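Local coordinates for protein beta-galacturonidase (Eisenbergiella tayi, PDB 6NCX) that binds galacturonate in its active-site pocket and probably hydrolyses beta-linked galacturonides or glucuronides as a family 2 glycoside hydrolase, at residues W510-V515 and E537-K542; D514-D519 and R527-K532; R277-P282 and V311-D316. All blocks are in the same frame, centred on the assembly; numbering follows the deposited sequence.

Contact 1 of 3, residues W510-V515 and E537-K542. With ADA (alpha-D-galactopyranuronic acid), chain I.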
loop_
_atom_site.group_PDB
_atom_site.type_symbol
_atom_site.label_atom_id
_atom_site.label_comp_id
_atom_site.label_asym_id
_atom_site.label_seq_id
_atom_site.Cartn_x
_atom_site.Cartn_y
_atom_site.Cartn_z
ATOM N N TRP C 510 23.665 4.734 4.571
ATOM C CA TRP C 510 23.122 3.421 4.251
ATOM C C TRP C 510 21.600 3.523 4.329
ATOM O O TRP C 510 21.039 3.754 5.410
ATOM C CB TRP C 510 23.647 2.333 5.181
ATOM C CG TRP C 510 23.096 0.970 4.807
ATOM C CD1 TRP C 510 21.850 0.476 5.106
ATOM C CD2 TRP C 510 23.761 -0.059 4.047
ATOM N NE1 TRP C 510 21.700 -0.780 4.575
ATOM C CE2 TRP C 510 22.857 -1.143 3.930
ATOM C CE3 TRP C 510 25.029 -0.172 3.457
ATOM C CZ2 TRP C 510 23.184 -2.330 3.238
ATOM C CZ3 TRP C 510 25.351 -1.359 2.780
ATOM C CH2 TRP C 510 24.427 -2.407 2.668
ATOM N N GLN C 511 20.930 3.392 3.186
ATOM C CA GLN C 511 21.548 3.301 1.860
ATOM C C GLN C 511 20.611 3.960 0.841
ATOM O O GLN C 511 19.526 4.442 1.193
ATOM C CB GLN C 511 21.817 1.847 1.448
ATOM C CG GLN C 511 20.546 1.025 1.290
ATOM C CD GLN C 511 20.797 -0.382 0.799
ATOM O OE1 GLN C 511 21.585 -0.601 -0.117
ATOM N NE2 GLN C 511 20.115 -1.351 1.414
ATOM N N PHE C 512 21.021 3.952 -0.427
ATOM C CA PHE C 512 20.255 4.651 -1.454
ATOM C C PHE C 512 18.858 4.050 -1.614
ATOM O O PHE C 512 17.849 4.754 -1.489
ATOM C CB PHE C 512 21.022 4.632 -2.783
ATOM C CG PHE C 512 20.191 5.078 -3.950
ATOM C CD1 PHE C 512 19.809 4.174 -4.937
ATOM C CD2 PHE C 512 19.754 6.393 -4.036
ATOM C CE1 PHE C 512 19.018 4.583 -6.010
ATOM C CE2 PHE C 512 18.963 6.805 -5.091
ATOM C CZ PHE C 512 18.593 5.892 -6.088
ATOM N N CYS C 513 18.777 2.747 -1.876
ATOM C CA CYS C 513 17.508 2.100 -2.160
ATOM C C CYS C 513 17.394 0.808 -1.364
ATOM O O CYS C 513 18.389 0.259 -0.886
ATOM C CB CYS C 513 17.354 1.803 -3.658
ATOM S SG CYS C 513 18.561 0.600 -4.323
ATOM N N ASP C 514 16.160 0.323 -1.240
ATOM C CA ASP C 514 15.917 -0.978 -0.628
ATOM C C ASP C 514 16.441 -2.098 -1.524
ATOM O O ASP C 514 16.434 -1.988 -2.757
ATOM C CB ASP C 514 14.420 -1.178 -0.356
ATOM C CG ASP C 514 13.866 -0.174 0.651
ATOM O OD1 ASP C 514 14.676 0.400 1.432
ATOM O OD2 ASP C 514 12.623 0.035 0.663
ATOM N N VAL C 515 16.886 -3.196 -0.887
ATOM C CA VAL C 515 17.635 -4.267 -1.547
ATOM C C VAL C 515 17.054 -5.625 -1.156
ATOM O O VAL C 515 16.762 -5.866 0.021
ATOM C CB VAL C 515 19.137 -4.206 -1.181
ATOM C CG1 VAL C 515 19.965 -5.197 -2.026
ATOM C CG2 VAL C 515 19.679 -2.795 -1.329
ATOM N N GLU C 537 12.621 0.173 -3.300
ATOM C CA GLU C 537 13.201 -0.638 -4.370
ATOM C C GLU C 537 12.699 -0.222 -5.746
ATOM O O GLU C 537 13.393 -0.446 -6.745
ATOM C CB GLU C 537 12.919 -2.125 -4.148
ATOM C CG GLU C 537 11.437 -2.526 -4.248
ATOM C CD GLU C 537 10.764 -2.647 -2.882
ATOM O OE1 GLU C 537 11.095 -1.854 -1.947
ATOM O OE2 GLU C 537 9.907 -3.552 -2.736
ATOM N N TYR C 538 11.527 0.399 -5.821
ATOM C CA TYR C 538 11.014 0.949 -7.062
ATOM C C TYR C 538 11.433 2.392 -7.268
ATOM O O TYR C 538 10.956 3.024 -8.206
ATOM C CB TYR C 538 9.488 0.817 -7.098
ATOM C CG TYR C 538 9.063 -0.633 -7.166
ATOM C CD1 TYR C 538 9.157 -1.334 -8.370
ATOM C CD2 TYR C 538 8.599 -1.320 -6.030
ATOM C CE1 TYR C 538 8.783 -2.673 -8.465
ATOM C CE2 TYR C 538 8.233 -2.655 -6.124
ATOM C CZ TYR C 538 8.332 -3.319 -7.355
ATOM O OH TYR C 538 7.982 -4.631 -7.495
ATOM N N ARG C 539 12.317 2.915 -6.415
ATOM C CA ARG C 539 12.851 4.272 -6.499
ATOM C C ARG C 539 11.819 5.339 -6.126
ATOM O O ARG C 539 11.943 6.502 -6.533
ATOM C CB ARG C 539 13.453 4.556 -7.888
ATOM C CG ARG C 539 14.876 4.083 -8.041
ATOM C CD ARG C 539 15.053 2.557 -7.947
ATOM N NE ARG C 539 16.459 2.221 -8.125
ATOM C CZ ARG C 539 17.015 1.055 -7.808
ATOM N NH1 ARG C 539 16.289 0.075 -7.287
ATOM N NH2 ARG C 539 18.310 0.873 -8.004
ATOM N N ARG C 540 10.821 4.975 -5.346
ATOM C CA ARG C 540 9.884 5.961 -4.825
ATOM C C ARG C 540 10.480 6.640 -3.595
ATOM O O ARG C 540 10.913 5.952 -2.666
ATOM C CB ARG C 540 8.546 5.293 -4.490
ATOM C CG ARG C 540 7.819 4.788 -5.750
ATOM C CD ARG C 540 6.552 4.019 -5.447
ATOM N NE ARG C 540 6.823 2.757 -4.781
ATOM C CZ ARG C 540 5.895 1.856 -4.479
ATOM N NH1 ARG C 540 4.624 2.071 -4.814
ATOM N NH2 ARG C 540 6.240 0.735 -3.865
ATOM N N PRO C 541 10.542 7.973 -3.564
ATOM C CA PRO C 541 11.126 8.668 -2.399
ATOM C C PRO C 541 10.312 8.468 -1.123
ATOM O O PRO C 541 9.110 8.738 -1.077
ATOM C CB PRO C 541 11.133 10.141 -2.833
ATOM C CG PRO C 541 10.099 10.219 -3.936
ATOM C CD PRO C 541 10.200 8.905 -4.650
ATOM N N LYS C 542 10.986 8.005 -0.077
ATOM C CA LYS C 542 10.375 7.970 1.234
ATOM C C LYS C 542 10.344 9.380 1.822
ATOM O O LYS C 542 10.923 10.322 1.264
ATOM C CB LYS C 542 11.139 7.004 2.144
ATOM C CG LYS C 542 11.012 5.544 1.736
ATOM C CD LYS C 542 11.950 4.637 2.551
ATOM C CE LYS C 542 11.922 3.210 2.002
ATOM N NZ LYS C 542 13.081 2.428 2.479
HETATM C C1 ADA I . 26.193 -3.435 8.079
HETATM C C2 ADA I . 26.519 -3.947 6.656
HETATM C C3 ADA I . 25.476 -3.710 5.628
HETATM C C4 ADA I . 24.077 -3.809 6.127
HETATM C C5 ADA I . 23.888 -3.050 7.447
HETATM C C6 ADA I . 22.481 -3.177 8.036
HETATM O O1 ADA I . 26.513 -2.073 8.240
HETATM O O2 ADA I . 27.750 -3.417 6.257
HETATM O O3 ADA I . 25.666 -4.592 4.544
HETATM O O4 ADA I . 23.732 -5.156 6.344
HETATM O O5 ADA I . 24.795 -3.588 8.450
HETATM O O6B ADA I . 21.450 -2.912 7.361
HETATM O O6A ADA I . 22.378 -3.555 9.230
#
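At the C-terminal mouth of the TIM barrel, D514 and K542 join the loop that follows the last barrel strand, 504-509, to the loop that leads into the closing helix, 544-553. K542 is extended beyond CG and meets the carboxylate from the opposite direction. Its NZ lies 2.8 Å from D514 OD1, on that oxygen's syn lone pair, and makes a weaker bond to OD2. NZ also bonds to the carbonyl oxygens of G533 and A470, so buried acceptors gather round this ammonium. E537 OE1 comes within 3.6 Å of D514 OD2, an acid pair whose repulsion is probably eased by K542 on one carboxylate and R527 on the other. One residue earlier, C513 packs over a face of the R539 guanidinium, SG being 3.7 Å from NH2; a chi1 of 65° sets the sulfur between its own backbone N and carbonyl carbon. In the guanidinium plane, R539 NH1 donates to E537 O (3.0 Å), while NH2 pairs with D296. The F512 ring approaches R539 obliquely, CE1 lying 4.1 Å from NE. At the loop's start, the sugar lies against one face of the W510 indole, toward its rim, with CZ2 3.4 Å from ADA C4, and Q511 CB covers the opposite face. The cis peptide between W510 and Q511, just past the eighth strand, is a hallmark of the sugar site in clan A glycosidase barrels.

Contact 2 of 3, residues D514-D519 and R527-K532. With ADA (alpha-D-galactopyranuronic acid), chain I.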
loop_
_atom_site.group_PDB
_atom_site.type_symbol
_atom_site.label_atom_id
_atom_site.label_comp_id
_atom_site.label_asym_id
_atom_site.label_seq_id
_atom_site.Cartn_x
_atom_site.Cartn_y
_atom_site.Cartn_z
ATOM N N ASP C 514 16.160 0.323 -1.240
ATOM C CA ASP C 514 15.917 -0.978 -0.628
ATOM C C ASP C 514 16.441 -2.098 -1.524
ATOM O O ASP C 514 16.434 -1.988 -2.757
ATOM C CB ASP C 514 14.420 -1.178 -0.356
ATOM C CG ASP C 514 13.866 -0.174 0.651
ATOM O OD1 ASP C 514 14.676 0.400 1.432
ATOM O OD2 ASP C 514 12.623 0.035 0.663
ATOM N N VAL C 515 16.886 -3.196 -0.887
ATOM C CA VAL C 515 17.635 -4.267 -1.547
ATOM C C VAL C 515 17.054 -5.625 -1.156
ATOM O O VAL C 515 16.762 -5.866 0.021
ATOM C CB VAL C 515 19.137 -4.206 -1.181
ATOM C CG1 VAL C 515 19.965 -5.197 -2.026
ATOM C CG2 VAL C 515 19.679 -2.795 -1.329
ATOM N N ARG C 516 16.900 -6.517 -2.141
ATOM C CA ARG C 516 16.578 -7.915 -1.856
ATOM C C ARG C 516 17.739 -8.595 -1.134
ATOM O O ARG C 516 18.904 -8.423 -1.502
ATOM C CB ARG C 516 16.254 -8.681 -3.154
ATOM C CG ARG C 516 15.931 -10.191 -2.949
ATOM C CD ARG C 516 14.623 -10.361 -2.171
ATOM N NE ARG C 516 13.431 -10.183 -3.014
ATOM C CZ ARG C 516 12.225 -9.861 -2.551
ATOM N NH1 ARG C 516 12.048 -9.666 -1.244
ATOM N NH2 ARG C 516 11.195 -9.733 -3.386
ATOM N N VAL C 517 17.418 -9.378 -0.103
ATOM C CA VAL C 517 18.410 -10.057 0.722
ATOM C C VAL C 517 18.123 -11.553 0.675
ATOM O O VAL C 517 17.086 -11.982 0.169
ATOM C CB VAL C 517 18.415 -9.542 2.174
ATOM C CG1 VAL C 517 18.705 -8.059 2.187
ATOM C CG2 VAL C 517 17.090 -9.814 2.840
ATOM N N CYS C 518 19.059 -12.350 1.205
ATOM C CA CYS C 518 18.855 -13.797 1.231
ATOM C C CYS C 518 17.748 -14.169 2.212
ATOM O O CYS C 518 17.459 -13.438 3.164
ATOM C CB CYS C 518 20.143 -14.532 1.597
ATOM S SG CYS C 518 21.476 -14.403 0.349
ATOM N N ASP C 519 17.125 -15.334 1.964
ATOM C CA ASP C 519 15.979 -15.776 2.765
ATOM C C ASP C 519 16.346 -15.997 4.225
ATOM O O ASP C 519 15.506 -15.786 5.107
ATOM C CB ASP C 519 15.385 -17.078 2.215
ATOM C CG ASP C 519 14.830 -16.934 0.809
ATOM O OD1 ASP C 519 15.270 -17.695 -0.065
ATOM O OD2 ASP C 519 13.962 -16.074 0.568
ATOM N N ARG C 527 10.022 -8.038 4.631
ATOM C CA ARG C 527 9.812 -8.278 3.202
ATOM C C ARG C 527 10.971 -9.036 2.550
ATOM O O ARG C 527 11.069 -9.096 1.303
ATOM C CB ARG C 527 9.539 -6.965 2.443
ATOM C CG ARG C 527 8.477 -6.040 3.077
ATOM C CD ARG C 527 8.270 -4.751 2.246
ATOM N NE ARG C 527 9.525 -4.023 2.017
ATOM C CZ ARG C 527 9.957 -3.582 0.826
ATOM N NH1 ARG C 527 9.237 -3.757 -0.278
ATOM N NH2 ARG C 527 11.123 -2.948 0.737
ATOM N N THR C 528 11.845 -9.639 3.359
ATOM C CA THR C 528 13.092 -10.220 2.854
ATOM C C THR C 528 13.842 -9.167 2.041
ATOM O O THR C 528 14.372 -9.424 0.948
ATOM C CB THR C 528 12.841 -11.499 2.041
ATOM O OG1 THR C 528 12.000 -12.373 2.790
ATOM C CG2 THR C 528 14.141 -12.242 1.811
ATOM N N MET C 529 13.822 -7.944 2.570
ATOM C CA MET C 529 14.485 -6.793 1.990
ATOM C C MET C 529 15.251 -6.077 3.087
ATOM O O MET C 529 14.832 -6.080 4.249
ATOM C CB MET C 529 13.491 -5.809 1.370
ATOM C CG MET C 529 12.571 -6.412 0.329
ATOM S SD MET C 529 13.405 -6.655 -1.235
ATOM C CE MET C 529 13.796 -4.971 -1.648
ATOM N N ASN C 530 16.381 -5.478 2.709
ATOM C CA ASN C 530 16.972 -4.423 3.523
ATOM C C ASN C 530 16.216 -3.124 3.230
ATOM O O ASN C 530 16.093 -2.707 2.071
ATOM C CB ASN C 530 18.475 -4.298 3.237
ATOM C CG ASN C 530 19.203 -3.402 4.248
ATOM O OD1 ASN C 530 19.012 -2.189 4.262
ATOM N ND2 ASN C 530 20.060 -3.994 5.061
ATOM N N ASN C 531 15.707 -2.493 4.296
ATOM C CA ASN C 531 14.677 -1.462 4.216
ATOM C C ASN C 531 15.197 -0.061 4.559
ATOM O O ASN C 531 14.411 0.856 4.819
ATOM C CB ASN C 531 13.506 -1.863 5.118
ATOM C CG ASN C 531 12.848 -3.185 4.678
ATOM O OD1 ASN C 531 11.876 -3.195 3.929
ATOM N ND2 ASN C 531 13.380 -4.290 5.144
ATOM N N LYS C 532 16.505 0.151 4.501
ATOM C CA LYS C 532 17.080 1.439 4.858
ATOM C C LYS C 532 17.310 2.347 3.644
ATOM O O LYS C 532 17.963 3.389 3.774
ATOM C CB LYS C 532 18.372 1.207 5.643
ATOM C CG LYS C 532 18.222 0.129 6.711
ATOM C CD LYS C 532 19.463 -0.002 7.560
ATOM C CE LYS C 532 19.195 -0.829 8.821
ATOM N NZ LYS C 532 19.138 -2.304 8.584
HETATM C C1 ADA I . 26.193 -3.435 8.079
HETATM C C2 ADA I . 26.519 -3.947 6.656
HETATM C C3 ADA I . 25.476 -3.710 5.628
HETATM C C4 ADA I . 24.077 -3.809 6.127
HETATM C C5 ADA I . 23.888 -3.050 7.447
HETATM C C6 ADA I . 22.481 -3.177 8.036
HETATM O O1 ADA I . 26.513 -2.073 8.240
HETATM O O2 ADA I . 27.750 -3.417 6.257
HETATM O O3 ADA I . 25.666 -4.592 4.544
HETATM O O4 ADA I . 23.732 -5.156 6.344
HETATM O O5 ADA I . 24.795 -3.588 8.450
HETATM O O6B ADA I . 21.450 -2.912 7.361
HETATM O O6A ADA I . 22.378 -3.555 9.230
HETATM O O HOH W 1 12.361 -15.417 2.659
#
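V515 and N530 form the hydrogen-bonded pair of a short antiparallel beta ribbon, with N530 N donating to V515 O (2.7 Å) and V515 N to N530 O, and the ribbon carries part of the galacturonate site. N530 ND2 and K532 NZ converge on one carboxylate oxygen, ADA O6B, at 2.9 and 2.7 Å. The amide is fixed at both ends: W510 NE1 donates to N530 OD1, and ND2 is also bonded to D131. With CG anti to the backbone N (chi1 -169°), this amide stands on the ribbon face it shares with V515, where V517 CG1 packs against N530 CB. In the next shell R527 grips N531 OD1 side-on through NE and NH2, and NH2 also reaches D514 OD2 in a long, weak ion pair. R527 NH1 pairs with E537 OE2, D514 OD1 accepts from G533 N, and N531 ND2 bonds to P526 O. Farther out, R516 NH1 and V517 N approach T528 O from opposite faces of its carbonyl plane, while M529 SD sits over a face of the R516 guanidinium. R516 NH2 continues to Y474 OH of the fourth subunit. A leucine in place of R516 would probably leave T528 O with one donor fewer and Y474 OH of that subunit without this bond. T528 OG1 bonds to K481 O of the fourth subunit and takes a hydrogen bond from a water that also donates to D519 OD2, 2.7 Å away.

Contact 3 of 3, residues R277-P282 and V311-D316. With ADA (alpha-D-galactopyranuronic acid), chain I.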
loop_
_atom_site.group_PDB
_atom_site.type_symbol
_atom_site.label_atom_id
_atom_site.label_comp_id
_atom_site.label_asym_id
_atom_site.label_seq_id
_atom_site.Cartn_x
_atom_site.Cartn_y
_atom_site.Cartn_z
ATOM N N ARG C 277 25.333 2.319 -2.232
ATOM C CA ARG C 277 24.382 1.840 -3.228
ATOM C C ARG C 277 24.759 0.431 -3.643
ATOM O O ARG C 277 25.887 0.199 -4.086
ATOM C CB ARG C 277 24.341 2.762 -4.449
ATOM C CG ARG C 277 23.605 2.152 -5.622
ATOM C CD ARG C 277 23.667 3.093 -6.812
ATOM N NE ARG C 277 22.960 2.548 -7.961
ATOM C CZ ARG C 277 23.499 1.728 -8.852
ATOM N NH1 ARG C 277 24.755 1.369 -8.739
ATOM N NH2 ARG C 277 22.780 1.287 -9.868
ATOM N N HIS C 278 23.817 -0.501 -3.493
ATOM C CA HIS C 278 23.943 -1.842 -4.051
ATOM C C HIS C 278 23.582 -1.824 -5.533
ATOM O O HIS C 278 22.857 -0.937 -6.006
ATOM C CB HIS C 278 23.012 -2.822 -3.334
ATOM C CG HIS C 278 23.652 -3.556 -2.207
ATOM N ND1 HIS C 278 24.577 -4.555 -2.406
ATOM C CD2 HIS C 278 23.488 -3.454 -0.865
ATOM C CE1 HIS C 278 24.964 -5.034 -1.236
ATOM N NE2 HIS C 278 24.309 -4.392 -0.284
ATOM N N GLU C 279 24.081 -2.821 -6.268
ATOM C CA GLU C 279 23.597 -3.093 -7.627
ATOM C C GLU C 279 22.377 -3.993 -7.494
ATOM O O GLU C 279 22.469 -5.219 -7.545
ATOM C CB GLU C 279 24.672 -3.733 -8.501
ATOM C CG GLU C 279 25.942 -2.919 -8.689
ATOM C CD GLU C 279 26.901 -3.535 -9.716
ATOM O OE1 GLU C 279 27.388 -2.782 -10.599
ATOM O OE2 GLU C 279 27.191 -4.764 -9.632
ATOM N N ASP C 280 21.215 -3.376 -7.306
ATOM C CA ASP C 280 19.990 -4.116 -7.071
ATOM C C ASP C 280 18.815 -3.290 -7.572
ATOM O O ASP C 280 18.791 -2.067 -7.394
ATOM C CB ASP C 280 19.824 -4.449 -5.576
ATOM C CG ASP C 280 18.760 -5.523 -5.323
ATOM O OD1 ASP C 280 17.558 -5.174 -5.119
ATOM O OD2 ASP C 280 19.138 -6.720 -5.361
ATOM N N HIS C 281 17.841 -3.978 -8.190
ATOM C CA HIS C 281 16.651 -3.411 -8.796
ATOM C C HIS C 281 15.666 -4.558 -8.908
ATOM O O HIS C 281 16.086 -5.674 -9.229
ATOM C CB HIS C 281 16.938 -2.805 -10.170
ATOM C CG HIS C 281 15.773 -2.102 -10.798
ATOM N ND1 HIS C 281 14.706 -2.773 -11.356
ATOM C CD2 HIS C 281 15.526 -0.780 -10.990
ATOM C CE1 HIS C 281 13.839 -1.896 -11.840
ATOM N NE2 HIS C 281 14.313 -0.680 -11.632
ATOM N N PRO C 282 14.374 -4.347 -8.626
ATOM C CA PRO C 282 13.427 -5.474 -8.629
ATOM C C PRO C 282 13.075 -6.007 -10.014
ATOM O O PRO C 282 12.456 -7.071 -10.093
ATOM C CB PRO C 282 12.190 -4.896 -7.926
ATOM C CG PRO C 282 12.292 -3.435 -8.126
ATOM C CD PRO C 282 13.757 -3.122 -8.086
ATOM N N VAL C 311 28.768 -0.762 -2.192
ATOM C CA VAL C 311 28.540 -1.858 -1.257
ATOM C C VAL C 311 27.999 -3.066 -2.022
ATOM O O VAL C 311 27.070 -2.944 -2.830
ATOM C CB VAL C 311 27.596 -1.406 -0.122
ATOM C CG1 VAL C 311 28.153 -0.150 0.546
ATOM C CG2 VAL C 311 26.176 -1.131 -0.637
ATOM N N HIS C 312 28.614 -4.233 -1.832
ATOM C CA HIS C 312 29.892 -4.444 -1.148
ATOM C C HIS C 312 30.790 -5.237 -2.084
ATOM O O HIS C 312 31.165 -6.348 -1.751
ATOM C CB HIS C 312 29.737 -5.236 0.165
ATOM C CG HIS C 312 28.926 -4.540 1.216
ATOM N ND1 HIS C 312 29.380 -3.429 1.896
ATOM C CD2 HIS C 312 27.700 -4.816 1.719
ATOM C CE1 HIS C 312 28.467 -3.049 2.770
ATOM N NE2 HIS C 312 27.437 -3.871 2.680
ATOM N N TYR C 313 31.109 -4.667 -3.261
ATOM C CA TYR C 313 31.754 -5.391 -4.352
ATOM C C TYR C 313 32.049 -4.431 -5.500
ATOM O O TYR C 313 31.459 -3.346 -5.554
ATOM C CB TYR C 313 30.858 -6.555 -4.818
ATOM C CG TYR C 313 29.379 -6.186 -4.864
ATOM C CD1 TYR C 313 28.865 -5.383 -5.888
ATOM C CD2 TYR C 313 28.512 -6.619 -3.883
ATOM C CE1 TYR C 313 27.505 -5.028 -5.926
ATOM C CE2 TYR C 313 27.163 -6.275 -3.906
ATOM C CZ TYR C 313 26.669 -5.478 -4.931
ATOM O OH TYR C 313 25.334 -5.139 -4.936
ATOM N N PRO C 314 32.951 -4.782 -6.427
ATOM C CA PRO C 314 33.196 -3.906 -7.583
ATOM C C PRO C 314 31.946 -3.715 -8.431
ATOM O O PRO C 314 31.075 -4.583 -8.505
ATOM C CB PRO C 314 34.297 -4.641 -8.369
ATOM C CG PRO C 314 35.014 -5.463 -7.314
ATOM C CD PRO C 314 33.938 -5.884 -6.342
ATOM N N ASN C 315 31.881 -2.574 -9.104
ATOM C CA ASN C 315 30.725 -2.218 -9.908
ATOM C C ASN C 315 31.003 -2.371 -11.402
ATOM O O ASN C 315 32.149 -2.360 -11.867
ATOM C CB ASN C 315 30.278 -0.778 -9.618
ATOM C CG ASN C 315 29.328 -0.685 -8.437
ATOM O OD1 ASN C 315 29.282 -1.573 -7.572
ATOM N ND2 ASN C 315 28.576 0.405 -8.384
ATOM N N ASP C 316 29.914 -2.537 -12.141
ATOM C CA ASP C 316 29.895 -2.433 -13.582
ATOM C C ASP C 316 30.742 -1.247 -14.040
ATOM O O ASP C 316 30.644 -0.146 -13.486
ATOM C CB ASP C 316 28.432 -2.269 -14.017
ATOM C CG ASP C 316 28.196 -2.568 -15.492
ATOM O OD1 ASP C 316 27.239 -3.320 -15.779
ATOM O OD2 ASP C 316 28.941 -2.049 -16.362
HETATM C C1 ADA I . 26.193 -3.435 8.079
HETATM C C2 ADA I . 26.519 -3.947 6.656
HETATM C C3 ADA I . 25.476 -3.710 5.628
HETATM C C4 ADA I . 24.077 -3.809 6.127
HETATM C C5 ADA I . 23.888 -3.050 7.447
HETATM C C6 ADA I . 22.481 -3.177 8.036
HETATM O O1 ADA I . 26.513 -2.073 8.240
HETATM O O2 ADA I . 27.750 -3.417 6.257
HETATM O O3 ADA I . 25.666 -4.592 4.544
HETATM O O4 ADA I . 23.732 -5.156 6.344
HETATM O O5 ADA I . 24.795 -3.588 8.450
HETATM O O6B ADA I . 21.450 -2.912 7.361
HETATM O O6A ADA I . 22.378 -3.555 9.230
HETATM O O HOH W 2 27.056 -1.613 -5.394
HETATM O O HOH W 3 23.465 -6.789 -5.724
#
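H278 and V311 bring their CA atoms to 5.4 Å where the loops after the first two strands of the TIM barrel, 268-276 and 307-309, run side by side; the loops then spread, and a cis peptide between V311 and H312 bends the second of them at the sugar site. The phenol oxygen of Y313 ties the loops together. It takes the backbone N-H of E279 at 3.0 Å and shares a hydrogen bond with H278 ND1 at 2.7 Å, lying at the edge of the imidazole. A water that donates to E279 O is a further partner of this oxygen, so several bonds set the phenol's position, and the H278 and Y313 rings meet rim to rim. V311 works on both histidines: its CG2 makes a CH-pi contact 3.7 Å from the H278 ring centroid, and its CB lies over the centre of the H312 ring. H312 turns its edge to the ligand, NE2 sharing a hydrogen bond with ADA O3 (2.7 Å), while on the other nitrogen ND1 is bonded to E333, a second-shell carboxylate that probably orients the ring. On the side away from the sugar, E279 stretches out (chi2 -173°) alongside N315, carboxylate and amide stacked with planes 16° apart. Its OE2 pairs with R140, which also bonds to P314 O. Its OE1 takes the D316 N-H on the syn side at 3.0 Å, a nearly straight bond. D316 is the N-cap of helix 317-326, its OD2 accepting from the backbone N of L318.

All three contacts sit at the sugar-binding end of one TIM barrel, and each brings residues to the same galacturonate. Contacts 1 and 2 start from the same stretch after the eighth strand, share D514 and V515, and are joined by the E537–R527 salt bridge; contact 3 joins the loops that follow the first two strands. It meets contact 1 through R539 and the carbonyl of D280, and through W510 packing on H312. Contacts 1 and 3 are buried, apart from a partly exposed D316, the former held by charges, the latter by a Y313 hydroxyl, packed rings and one carboxylate that accepts a backbone N-H. Contact 2 adds ribbon backbone bonds and runs outward to an exposed D519, with R516 and T528 bonded to the fourth subunit.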